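Local coordinates for protein putative thioesterase II (PDB 3BBJ) that probably hydrolyses acyl-CoA or related thioesters, as a double-hotdog protein of the acyl-CoA thioesterase family, at residues A[202-210]-A[235-243]; A[244-252]-A[263-271]. All coordinates share one frame; numbering follows the deposited sequence.

Interaction 1. Residues A[202-210]-A[235-243]; sequences LPPIVSLLV and FRSTCALVS
Leu-202 lays its CD2 methyl over the middle of one face of the Phe-235 ring, 3.6 Å from the ring centroid and almost on the ring normal, a CH-pi contact. CD1 of the same leucine reaches the CD1 side of the ring. With CG between the backbone N and the carbonyl carbon (chi1 71°), the Phe-235 ring turns a face to that CD2 methyl. With an alanine in place of Phe-235, the Leu-202 methyls are likely to lose the flat surface they rest on, and a gap would probably open between the loop and strand 233-243, beside Val-153 and Phe-155. Farther along, a water bridges the loop and the strand, donating to Pro-203 O at 2.6 Å and hydrogen-bonded to Ser-237 OG at 2.8 Å. Then comes Ile-205, whose CD1 approaches Ser-237 O at 3.6 Å while CG2 packs on Cys-239 CB. In this C-terminal hotdog domain, residues 202-210 form a loop with a short 3-10 turn at 205-208, lying against one face of the antiparallel sheet. Beyond the turn, Leu-209 uses one methyl for two partners, CD1 meeting Val-242 CG2 at 3.6 Å and Cys-239 SG at 3.8 Å. Val-210 CG1 touches the other branch of that valine, CG1. Leu-209 also packs on Tyr-119, and Val-210 on Arg-118, both of the second subunit.

Interaction 2. Residues A[244-252]-A[263-271]; sequences DGWFDENVD and QSRQLARVG
Strands 246-252 and 263-269 run antiparallel, their axes 4.6 Å apart at the closest and their directions 165° apart, as the two arms of a beta hairpin. Phe-247, Glu-249 and Val-251 form the hydrogen-bonded pairs with Ala-268, Gln-266 and Ser-264, each exchanging two backbone bonds. At the open end of the hairpin Arg-269, extended from CG to NE, lays CB over the six-membered ring of Trp-246, 3.6 Å from its centroid, and runs on across the indole. Its NE and NH2 then grip one atom, Asp-244 O, at 2.8 and 3.0 Å, with that oxygen in the guanidinium plane. NH2 also makes a longer salt bridge to Asp-244 OD1 (3.4 Å); the other carboxylate oxygen of Asp-244, OD2, is hydrogen-bonded to Asp-112 N of the second subunit. Asp-248 forms a salt bridge with Arg-225 of that subunit. On the opposite face Ala-268 CB meets Phe-247 CZ at 3.7 Å, and a water bridges Glu-249 OE2 to Gln-266 NE2; Glu-249 OE1 accepts a hydrogen bond from Ile-205 N, and Gln-266 OE1 is hydrogen-bonded to Thr-217 OG1. Within the sheet, strand 217-224 flanks the 263-269 arm and strand 233-243 flanks the 246-252 arm.

In the fold
Both contacts belong to the C-terminal acyl-CoA thioesterase domain, their centres about 7 Å apart, and they come in series along the chain. Strand 233-243, which holds the second segment of interaction 1, is followed in the chain by strand 246-254, which holds most of the first segment of interaction 2, and the two are neighbours in the sheet. A salt bridge from Arg-236 NH2 to Asp-252 OD2 (2.8 Å) and a probable hydrogen bond between Thr-238 O and Asn-250 N tie them together. Interaction 1 thus adds a loop layer against the sheet, whereas interaction 2 joins strands within it. Both touch the second subunit; Leu-241 and Val-242 of interaction 1 pair antiparallel with one of its strands, so the sheet runs on across the interface.

Interaction 1. Residues A[202-210]-A[235-243]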
ATOM      1  N   LEU A 202       8.009  -2.744  14.846  1.00 47.59           N
ATOM      2  CA  LEU A 202       7.101  -2.987  15.982  1.00 48.35           C
ATOM      3  C   LEU A 202       6.622  -4.439  16.058  1.00 47.50           C
ATOM      4  O   LEU A 202       6.761  -5.194  15.090  1.00 47.89           O
ATOM      5  CB  LEU A 202       5.879  -2.083  15.871  1.00 50.49           C
ATOM      6  CG  LEU A 202       6.048  -0.632  15.436  1.00 49.05           C
ATOM      7  CD1 LEU A 202       4.699  -0.131  14.890  1.00 49.02           C
ATOM      8  CD2 LEU A 202       6.583   0.237  16.602  1.00 43.16           C
ATOM      9  N   PRO A 203       6.051  -4.842  17.216  1.00 49.27           N
ATOM     10  CA  PRO A 203       5.541  -6.218  17.328  1.00 48.27           C
ATOM     11  C   PRO A 203       4.475  -6.457  16.280  1.00 48.38           C
ATOM     12  O   PRO A 203       3.629  -5.584  16.056  1.00 49.88           O
ATOM     13  CB  PRO A 203       4.926  -6.268  18.732  1.00 46.10           C
ATOM     14  CG  PRO A 203       5.527  -5.166  19.475  1.00 47.56           C
ATOM     15  CD  PRO A 203       5.877  -4.094  18.479  1.00 49.00           C
ATOM     16  N   PRO A 204       4.552  -7.588  15.571  1.00 47.91           N
ATOM     17  CA  PRO A 204       3.498  -7.889  14.614  1.00 47.69           C
ATOM     18  C   PRO A 204       2.122  -7.813  15.278  1.00 47.82           C
ATOM     19  O   PRO A 204       1.907  -8.428  16.322  1.00 47.90           O
ATOM     20  CB  PRO A 204       3.849  -9.298  14.145  1.00 45.82           C
ATOM     21  CG  PRO A 204       5.335  -9.344  14.256  1.00 47.26           C
ATOM     22  CD  PRO A 204       5.631  -8.589  15.526  1.00 48.57           C
ATOM     23  N   ILE A 205       1.220  -7.037  14.677  1.00 48.48           N
ATOM     24  CA  ILE A 205      -0.113  -6.787  15.241  1.00 48.53           C
ATOM     25  C   ILE A 205      -0.962  -8.078  15.392  1.00 47.76           C
ATOM     26  O   ILE A 205      -1.845  -8.181  16.259  1.00 46.02           O
ATOM     27  CB  ILE A 205      -0.861  -5.708  14.397  1.00 48.21           C
ATOM     28  CG1 ILE A 205      -2.044  -5.128  15.178  1.00 45.75           C
ATOM     29  CG2 ILE A 205      -1.271  -6.271  13.035  1.00 46.32           C
ATOM     30  CD1 ILE A 205      -1.639  -4.403  16.434  1.00 42.96           C
ATOM     31  N   VAL A 206      -0.652  -9.071  14.576  1.00 47.29           N
ATOM     32  CA  VAL A 206      -1.378 -10.319  14.598  1.00 48.60           C
ATOM     33  C   VAL A 206      -1.219 -11.075  15.914  1.00 49.94           C
ATOM     34  O   VAL A 206      -2.074 -11.880  16.271  1.00 50.10           O
ATOM     35  CB  VAL A 206      -0.960 -11.243  13.411  1.00 48.77           C
ATOM     36  CG1 VAL A 206       0.529 -11.705  13.529  1.00 48.36           C
ATOM     37  CG2 VAL A 206      -1.888 -12.424  13.325  1.00 49.03           C
ATOM     38  N   SER A 207      -0.128 -10.813  16.627  1.00 52.00           N
ATOM     39  CA  SER A 207       0.140 -11.473  17.884  1.00 52.88           C
ATOM     40  C   SER A 207      -0.972 -11.193  18.884  1.00 54.28           C
ATOM     41  O   SER A 207      -1.199 -12.001  19.766  1.00 55.42           O
ATOM     42  CB  SER A 207       1.495 -11.032  18.429  1.00 52.86           C
ATOM     43  OG  SER A 207       1.494  -9.653  18.723  1.00 51.08           O
ATOM     44  N   LEU A 208      -1.663 -10.061  18.733  1.00 54.29           N
ATOM     45  CA  LEU A 208      -2.772  -9.685  19.618  1.00 55.20           C
ATOM     46  C   LEU A 208      -4.088 -10.407  19.341  1.00 57.05           C
ATOM     47  O   LEU A 208      -5.027 -10.252  20.107  1.00 58.94           O
ATOM     48  CB  LEU A 208      -3.056  -8.192  19.488  1.00 54.31           C
ATOM     49  CG  LEU A 208      -1.960  -7.252  19.956  1.00 52.78           C
ATOM     50  CD1 LEU A 208      -2.412  -5.833  19.713  1.00 42.33           C
ATOM     51  CD2 LEU A 208      -1.630  -7.504  21.424  1.00 49.27           C
ATOM     52  N   LEU A 209      -4.144 -11.197  18.268  1.00 58.65           N
ATOM     53  CA  LEU A 209      -5.406 -11.760  17.750  1.00 59.05           C
ATOM     54  C   LEU A 209      -5.446 -13.285  17.567  1.00 59.48           C
ATOM     55  O   LEU A 209      -6.439 -13.921  17.917  1.00 61.79           O
ATOM     56  CB  LEU A 209      -5.705 -11.111  16.395  1.00 57.60           C
ATOM     57  CG  LEU A 209      -5.670  -9.575  16.378  1.00 62.09           C
ATOM     58  CD1 LEU A 209      -5.532  -9.028  14.973  1.00 55.16           C
ATOM     59  CD2 LEU A 209      -6.905  -9.000  17.081  1.00 63.56           C
ATOM     60  N   VAL A 210      -4.421 -13.857  16.939  1.00 56.75           N
ATOM     61  CA  VAL A 210      -4.299 -15.320  16.826  1.00 55.33           C
ATOM     62  C   VAL A 210      -2.956 -15.695  17.462  1.00 55.99           C
ATOM     63  O   VAL A 210      -2.177 -14.806  17.837  1.00 56.30           O
ATOM     64  CB  VAL A 210      -4.451 -15.849  15.365  1.00 53.38           C
ATOM     65  CG1 VAL A 210      -5.769 -15.341  14.758  1.00 58.44           C
ATOM     66  CG2 VAL A 210      -3.271 -15.440  14.471  1.00 56.12           C
ATOM     67  N   PHE A 235       3.913   6.198  17.210  1.00 45.82           N
ATOM     68  CA  PHE A 235       3.376   5.195  16.303  1.00 45.38           C
ATOM     69  C   PHE A 235       2.016   4.710  16.740  1.00 46.93           C
ATOM     70  O   PHE A 235       1.647   4.822  17.896  1.00 45.31           O
ATOM     71  CB  PHE A 235       4.314   3.984  16.185  1.00 46.26           C
ATOM     72  CG  PHE A 235       4.368   3.099  17.441  1.00 47.82           C
ATOM     73  CD1 PHE A 235       3.425   2.091  17.653  1.00 48.23           C
ATOM     74  CD2 PHE A 235       5.376   3.254  18.378  1.00 49.91           C
ATOM     75  CE1 PHE A 235       3.472   1.296  18.800  1.00 47.10           C
ATOM     76  CE2 PHE A 235       5.431   2.451  19.515  1.00 49.29           C
ATOM     77  CZ  PHE A 235       4.474   1.482  19.725  1.00 44.39           C
ATOM     78  N   ARG A 236       1.268   4.176  15.777  1.00 49.27           N
ATOM     79  CA  ARG A 236       0.021   3.485  16.049  1.00 51.31           C
ATOM     80  C   ARG A 236      -0.071   2.377  15.035  1.00 48.25           C
ATOM     81  O   ARG A 236       0.138   2.615  13.826  1.00 47.38           O
ATOM     82  CB  ARG A 236      -1.195   4.396  15.918  1.00 51.29           C
ATOM     83  CG  ARG A 236      -2.512   3.629  16.103  1.00 55.40           C
ATOM     84  CD  ARG A 236      -3.760   4.358  15.610  1.00 58.18           C
ATOM     85  NE  ARG A 236      -3.511   5.098  14.369  1.00 73.15           N
ATOM     86  CZ  ARG A 236      -4.448   5.587  13.566  1.00 77.36           C
ATOM     87  NH1 ARG A 236      -5.740   5.387  13.829  1.00 85.40           N
ATOM     88  NH2 ARG A 236      -4.080   6.260  12.477  1.00 70.36           N
ATOM     89  N   SER A 237      -0.385   1.179  15.533  1.00 46.27           N
ATOM     90  CA  SER A 237      -0.500  -0.027  14.699  1.00 45.76           C
ATOM     91  C   SER A 237      -1.871  -0.653  14.855  1.00 44.87           C
ATOM     92  O   SER A 237      -2.318  -0.857  15.955  1.00 47.10           O
ATOM     93  CB  SER A 237       0.554  -1.050  15.074  1.00 45.06           C
ATOM     94  OG  SER A 237       0.432  -2.153  14.201  1.00 49.92           O
ATOM     95  N   THR A 238      -2.533  -0.958  13.746  1.00 45.27           N
ATOM     96  CA  THR A 238      -3.865  -1.515  13.780  1.00 44.70           C
ATOM     97  C   THR A 238      -4.022  -2.590  12.719  1.00 44.77           C
ATOM     98  O   THR A 238      -3.159  -2.769  11.869  1.00 44.06           O
ATOM     99  CB  THR A 238      -4.939  -0.419  13.591  1.00 45.26           C
ATOM    100  OG1 THR A 238      -4.904   0.080  12.259  1.00 47.79           O
ATOM    101  CG2 THR A 238      -4.702   0.718  14.547  1.00 46.24           C
ATOM    102  N   CYS A 239      -5.146  -3.293  12.798  1.00 45.22           N
ATOM    103  CA  CYS A 239      -5.459  -4.396  11.913  1.00 45.80           C
ATOM    104  C   CYS A 239      -6.965  -4.469  11.789  1.00 44.57           C
ATOM    105  O   CYS A 239      -7.676  -4.409  12.795  1.00 46.39           O
ATOM    106  CB  CYS A 239      -4.922  -5.705  12.500  1.00 48.16           C
ATOM    107  SG  CYS A 239      -5.506  -7.184  11.661  1.00 46.35           S
ATOM    108  N   ALA A 240      -7.455  -4.563  10.558  1.00 43.97           N
ATOM    109  CA  ALA A 240      -8.907  -4.630  10.304  1.00 44.42           C
ATOM    110  C   ALA A 240      -9.403  -6.053  10.093  1.00 44.46           C
ATOM    111  O   ALA A 240     -10.566  -6.333  10.357  1.00 43.88           O
ATOM    112  CB  ALA A 240      -9.304  -3.725   9.111  1.00 41.26           C
ATOM    113  N   LEU A 241      -8.541  -6.963   9.640  1.00 46.12           N
ATOM    114  CA  LEU A 241      -9.001  -8.330   9.393  1.00 46.59           C
ATOM    115  C   LEU A 241      -7.906  -9.396   9.433  1.00 46.65           C
ATOM    116  O   LEU A 241      -6.832  -9.232   8.852  1.00 44.98           O
ATOM    117  CB  LEU A 241      -9.712  -8.402   8.025  1.00 47.78           C
ATOM    118  CG  LEU A 241     -10.380  -9.735   7.612  1.00 45.48           C
ATOM    119  CD1 LEU A 241     -11.635  -9.960   8.414  1.00 50.78           C
ATOM    120  CD2 LEU A 241     -10.731  -9.765   6.156  1.00 45.92           C
ATOM    121  N   VAL A 242      -8.199 -10.493  10.129  1.00 46.64           N
ATOM    122  CA  VAL A 242      -7.377 -11.685  10.073  1.00 45.88           C
ATOM    123  C   VAL A 242      -8.318 -12.744   9.500  1.00 47.62           C
ATOM    124  O   VAL A 242      -9.357 -13.019  10.101  1.00 48.70           O
ATOM    125  CB  VAL A 242      -6.890 -12.118  11.446  1.00 46.14           C
ATOM    126  CG1 VAL A 242      -6.163 -13.428  11.331  1.00 43.05           C
ATOM    127  CG2 VAL A 242      -6.007 -11.039  12.075  1.00 42.69           C
ATOM    128  N   SER A 243      -7.990 -13.296   8.330  1.00 47.64           N
ATOM    129  CA  SER A 243      -8.856 -14.275   7.679  1.00 49.19           C
ATOM    130  C   SER A 243      -8.077 -15.115   6.647  1.00 50.29           C
ATOM    131  O   SER A 243      -7.332 -14.570   5.833  1.00 50.09           O
ATOM    132  CB  SER A 243     -10.070 -13.571   7.034  1.00 50.96           C
ATOM    133  OG  SER A 243     -11.021 -14.494   6.453  1.00 51.15           O
TER
HETATM  134  O   HOH W   1       2.743  -3.752  14.391  1.00 44.49           O

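Interaction 2. Residues A[244-252]-A[263-271]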
ATOM      1  N   ASP A 244      -8.251 -16.437   6.718  1.00 49.05           N
ATOM      2  CA  ASP A 244      -7.550 -17.396   5.866  1.00 48.76           C
ATOM      3  C   ASP A 244      -6.022 -17.243   6.016  1.00 48.27           C
ATOM      4  O   ASP A 244      -5.266 -17.402   5.052  1.00 47.98           O
ATOM      5  CB  ASP A 244      -8.012 -17.240   4.408  1.00 51.56           C
ATOM      6  CG  ASP A 244      -7.570 -18.391   3.505  1.00 52.65           C
ATOM      7  OD1 ASP A 244      -7.454 -19.554   3.959  1.00 58.64           O
ATOM      8  OD2 ASP A 244      -7.357 -18.113   2.311  1.00 60.56           O
ATOM      9  N   GLY A 245      -5.589 -16.949   7.243  1.00 46.15           N
ATOM     10  CA  GLY A 245      -4.175 -16.796   7.573  1.00 46.62           C
ATOM     11  C   GLY A 245      -3.567 -15.445   7.253  1.00 45.52           C
ATOM     12  O   GLY A 245      -2.437 -15.151   7.661  1.00 47.63           O
ATOM     13  N   TRP A 246      -4.312 -14.629   6.529  1.00 43.97           N
ATOM     14  CA  TRP A 246      -3.866 -13.318   6.091  1.00 43.43           C
ATOM     15  C   TRP A 246      -4.251 -12.245   7.095  1.00 43.15           C
ATOM     16  O   TRP A 246      -5.317 -12.299   7.696  1.00 42.02           O
ATOM     17  CB  TRP A 246      -4.483 -12.984   4.731  1.00 42.24           C
ATOM     18  CG  TRP A 246      -3.971 -13.855   3.623  1.00 44.78           C
ATOM     19  CD1 TRP A 246      -4.530 -15.000   3.158  1.00 47.18           C
ATOM     20  CD2 TRP A 246      -2.780 -13.651   2.843  1.00 47.54           C
ATOM     21  NE1 TRP A 246      -3.762 -15.531   2.146  1.00 47.01           N
ATOM     22  CE2 TRP A 246      -2.684 -14.718   1.937  1.00 47.75           C
ATOM     23  CE3 TRP A 246      -1.784 -12.671   2.832  1.00 43.39           C
ATOM     24  CZ2 TRP A 246      -1.643 -14.822   1.019  1.00 51.55           C
ATOM     25  CZ3 TRP A 246      -0.749 -12.785   1.933  1.00 45.19           C
ATOM     26  CH2 TRP A 246      -0.686 -13.839   1.035  1.00 45.62           C
ATOM     27  N   PHE A 247      -3.361 -11.281   7.296  1.00 43.13           N
ATOM     28  CA  PHE A 247      -3.685 -10.111   8.120  1.00 42.37           C
ATOM     29  C   PHE A 247      -3.080  -8.845   7.524  1.00 42.63           C
ATOM     30  O   PHE A 247      -2.079  -8.892   6.796  1.00 42.23           O
ATOM     31  CB  PHE A 247      -3.232 -10.291   9.578  1.00 40.71           C
ATOM     32  CG  PHE A 247      -1.747 -10.398   9.752  1.00 41.09           C
ATOM     33  CD1 PHE A 247      -1.102 -11.619   9.598  1.00 36.27           C
ATOM     34  CD2 PHE A 247      -0.992  -9.286  10.110  1.00 42.93           C
ATOM     35  CE1 PHE A 247       0.252 -11.726   9.741  1.00 39.81           C
ATOM     36  CE2 PHE A 247       0.389  -9.389  10.273  1.00 45.92           C
ATOM     37  CZ  PHE A 247       1.016 -10.605  10.084  1.00 46.39           C
ATOM     38  N   ASP A 248      -3.721  -7.722   7.833  1.00 42.75           N
ATOM     39  CA  ASP A 248      -3.209  -6.402   7.471  1.00 43.42           C
ATOM     40  C   ASP A 248      -2.633  -5.719   8.727  1.00 44.19           C
ATOM     41  O   ASP A 248      -3.250  -5.750   9.799  1.00 43.82           O
ATOM     42  CB  ASP A 248      -4.301  -5.535   6.842  1.00 43.53           C
ATOM     43  CG  ASP A 248      -5.477  -5.283   7.784  1.00 46.35           C
ATOM     44  OD1 ASP A 248      -6.172  -6.259   8.129  1.00 47.62           O
ATOM     45  OD2 ASP A 248      -5.723  -4.118   8.159  1.00 43.76           O
ATOM     46  N   GLU A 249      -1.448  -5.127   8.594  1.00 44.12           N
ATOM     47  CA  GLU A 249      -0.837  -4.335   9.678  1.00 43.94           C
ATOM     48  C   GLU A 249      -0.655  -2.912   9.175  1.00 44.28           C
ATOM     49  O   GLU A 249       0.116  -2.648   8.269  1.00 46.06           O
ATOM     50  CB  GLU A 249       0.498  -4.940  10.103  1.00 43.24           C
ATOM     51  CG  GLU A 249       1.249  -4.211  11.208  1.00 44.98           C
ATOM     52  CD  GLU A 249       2.542  -4.945  11.630  1.00 48.28           C
ATOM     53  OE1 GLU A 249       2.472  -6.160  11.971  1.00 48.94           O
ATOM     54  OE2 GLU A 249       3.627  -4.305  11.636  1.00 48.87           O
ATOM     55  N   ASN A 250      -1.356  -1.992   9.793  1.00 44.76           N
ATOM     56  CA  ASN A 250      -1.366  -0.604   9.365  1.00 45.26           C
ATOM     57  C   ASN A 250      -0.603   0.227  10.381  1.00 45.47           C
ATOM     58  O   ASN A 250      -1.049   0.340  11.510  1.00 43.99           O
ATOM     59  CB  ASN A 250      -2.811  -0.148   9.286  1.00 45.06           C
ATOM     60  CG  ASN A 250      -3.674  -1.156   8.573  1.00 49.29           C
ATOM     61  OD1 ASN A 250      -3.372  -1.518   7.455  1.00 56.92           O
ATOM     62  ND2 ASN A 250      -4.727  -1.652   9.233  1.00 52.24           N
ATOM     63  N   VAL A 251       0.529   0.812   9.974  1.00 45.28           N
ATOM     64  CA  VAL A 251       1.357   1.592  10.888  1.00 45.99           C
ATOM     65  C   VAL A 251       1.461   3.057  10.433  1.00 46.09           C
ATOM     66  O   VAL A 251       1.844   3.351   9.313  1.00 47.03           O
ATOM     67  CB  VAL A 251       2.788   0.956  11.021  1.00 46.31           C
ATOM     68  CG1 VAL A 251       3.724   1.851  11.839  1.00 46.98           C
ATOM     69  CG2 VAL A 251       2.714  -0.453  11.612  1.00 42.87           C
ATOM     70  N   ASP A 252       1.089   3.975  11.308  1.00 47.30           N
ATOM     71  CA  ASP A 252       1.248   5.398  11.036  1.00 46.90           C
ATOM     72  C   ASP A 252       2.288   5.934  12.013  1.00 45.71           C
ATOM     73  O   ASP A 252       2.372   5.475  13.161  1.00 44.25           O
ATOM     74  CB  ASP A 252      -0.085   6.133  11.159  1.00 48.56           C
ATOM     75  CG  ASP A 252      -1.122   5.621  10.162  1.00 50.00           C
ATOM     76  OD1 ASP A 252      -0.807   5.560   8.962  1.00 54.16           O
ATOM     77  OD2 ASP A 252      -2.241   5.249  10.574  1.00 59.54           O
ATOM     78  N   GLN A 263       2.755   6.636   6.508  1.00 46.83           N
ATOM     79  CA  GLN A 263       1.548   5.797   6.476  1.00 46.20           C
ATOM     80  C   GLN A 263       1.966   4.517   5.764  1.00 45.73           C
ATOM     81  O   GLN A 263       2.357   4.551   4.598  1.00 44.76           O
ATOM     82  CB  GLN A 263       0.422   6.429   5.668  1.00 47.64           C
ATOM     83  CG  GLN A 263      -0.195   7.680   6.242  1.00 47.02           C
ATOM     84  CD  GLN A 263      -1.217   8.279   5.303  1.00 47.24           C
ATOM     85  OE1 GLN A 263      -0.870   8.863   4.267  1.00 47.43           O
ATOM     86  NE2 GLN A 263      -2.485   8.151   5.660  1.00 44.03           N
ATOM     87  N   SER A 264       1.878   3.407   6.484  1.00 44.48           N
ATOM     88  CA  SER A 264       2.355   2.123   6.023  1.00 44.94           C
ATOM     89  C   SER A 264       1.250   1.095   6.176  1.00 44.94           C
ATOM     90  O   SER A 264       0.503   1.109   7.138  1.00 46.49           O
ATOM     91  CB  SER A 264       3.570   1.695   6.870  1.00 43.26           C
ATOM     92  OG  SER A 264       4.197   0.509   6.387  1.00 43.61           O
ATOM     93  N   ARG A 265       1.116   0.235   5.191  1.00 46.45           N
ATOM     94  CA  ARG A 265       0.257  -0.921   5.320  1.00 47.64           C
ATOM     95  C   ARG A 265       1.058  -2.119   4.763  1.00 44.73           C
ATOM     96  O   ARG A 265       1.612  -2.031   3.662  1.00 42.75           O
ATOM     97  CB  ARG A 265      -1.117  -0.725   4.614  1.00 44.98           C
ATOM     98  CG  ARG A 265      -2.049  -1.994   4.803  1.00 50.78           C
ATOM     99  CD  ARG A 265      -3.512  -1.955   4.249  1.00 52.38           C
ATOM    100  NE  ARG A 265      -4.330  -0.802   4.684  1.00 59.55           N
ATOM    101  CZ  ARG A 265      -5.050  -0.019   3.868  1.00 68.43           C
ATOM    102  NH1 ARG A 265      -5.106  -0.261   2.555  1.00 63.84           N
ATOM    103  NH2 ARG A 265      -5.739   1.012   4.364  1.00 69.28           N
ATOM    104  N   GLN A 266       1.196  -3.185   5.549  1.00 43.75           N
ATOM    105  CA  GLN A 266       1.743  -4.451   5.003  1.00 43.99           C
ATOM    106  C   GLN A 266       0.683  -5.559   5.062  1.00 44.66           C
ATOM    107  O   GLN A 266      -0.263  -5.487   5.876  1.00 44.05           O
ATOM    108  CB  GLN A 266       3.064  -4.921   5.655  1.00 41.58           C
ATOM    109  CG  GLN A 266       3.026  -5.314   7.119  1.00 41.61           C
ATOM    110  CD  GLN A 266       4.267  -6.104   7.562  1.00 44.30           C
ATOM    111  OE1 GLN A 266       4.382  -7.299   7.300  1.00 50.11           O
ATOM    112  NE2 GLN A 266       5.182  -5.439   8.275  1.00 46.02           N
ATOM    113  N   LEU A 267       0.845  -6.545   4.175  1.00 44.92           N
ATOM    114  CA  LEU A 267       0.016  -7.757   4.152  1.00 45.58           C
ATOM    115  C   LEU A 267       0.921  -8.976   4.312  1.00 45.68           C
ATOM    116  O   LEU A 267       1.945  -9.109   3.631  1.00 46.60           O
ATOM    117  CB  LEU A 267      -0.774  -7.885   2.838  1.00 43.99           C
ATOM    118  CG  LEU A 267      -1.921  -8.900   2.862  1.00 45.87           C
ATOM    119  CD1 LEU A 267      -3.123  -8.326   3.674  1.00 41.59           C
ATOM    120  CD2 LEU A 267      -2.374  -9.332   1.469  1.00 44.54           C
ATOM    121  N   ALA A 268       0.543  -9.879   5.206  1.00 46.92           N
ATOM    122  CA  ALA A 268       1.347 -11.078   5.457  1.00 46.98           C
ATOM    123  C   ALA A 268       0.442 -12.259   5.781  1.00 48.70           C
ATOM    124  O   ALA A 268      -0.688 -12.083   6.267  1.00 46.68           O
ATOM    125  CB  ALA A 268       2.341 -10.837   6.585  1.00 45.56           C
ATOM    126  N   ARG A 269       0.932 -13.464   5.468  1.00 49.94           N
ATOM    127  CA  ARG A 269       0.220 -14.674   5.811  1.00 50.02           C
ATOM    128  C   ARG A 269       0.977 -15.536   6.814  1.00 53.22           C
ATOM    129  O   ARG A 269       2.101 -16.014   6.552  1.00 50.73           O
ATOM    130  CB  ARG A 269      -0.106 -15.537   4.614  1.00 49.70           C
ATOM    131  CG  ARG A 269      -1.225 -16.530   4.986  1.00 49.52           C
ATOM    132  CD  ARG A 269      -1.467 -17.569   3.942  1.00 54.69           C
ATOM    133  NE  ARG A 269      -2.697 -18.293   4.260  1.00 68.70           N
ATOM    134  CZ  ARG A 269      -2.959 -19.555   3.918  1.00 69.05           C
ATOM    135  NH1 ARG A 269      -2.062 -20.299   3.271  1.00 71.07           N
ATOM    136  NH2 ARG A 269      -4.122 -20.090   4.268  1.00 66.90           N
ATOM    137  N   VAL A 270       0.316 -15.717   7.955  1.00 56.04           N
ATOM    138  CA  VAL A 270       0.717 -16.653   9.009  1.00 58.59           C
ATOM    139  C   VAL A 270       1.087 -18.062   8.495  1.00 60.55           C
ATOM    140  O   VAL A 270       0.563 -18.537   7.482  1.00 59.97           O
ATOM    141  CB  VAL A 270      -0.439 -16.744  10.038  1.00 58.35           C
ATOM    142  CG1 VAL A 270      -0.872 -18.169  10.282  1.00 58.48           C
ATOM    143  CG2 VAL A 270      -0.067 -16.000  11.293  1.00 60.62           C
ATOM    144  N   GLY A 271       2.017 -18.716   9.186  1.00 63.45           N
ATOM    145  CA  GLY A 271       2.390 -20.099   8.859  1.00 64.94           C
ATOM    146  C   GLY A 271       3.204 -20.323   7.594  1.00 67.07           C
ATOM    147  O   GLY A 271       3.199 -21.417   7.037  1.00 69.83           O
TER
HETATM  148  O   HOH W   2       4.407  -2.898   9.461  1.00 38.19           O
HETATM  149  O   HOH W   3       2.793  -1.351   7.968  1.00 44.61           O
HETATM  150  O   HOH W   4      -1.319   3.338   7.905  1.00 46.37           O
HETATM  151  O   HOH W   5      -3.426   7.035   8.182  1.00 52.06           O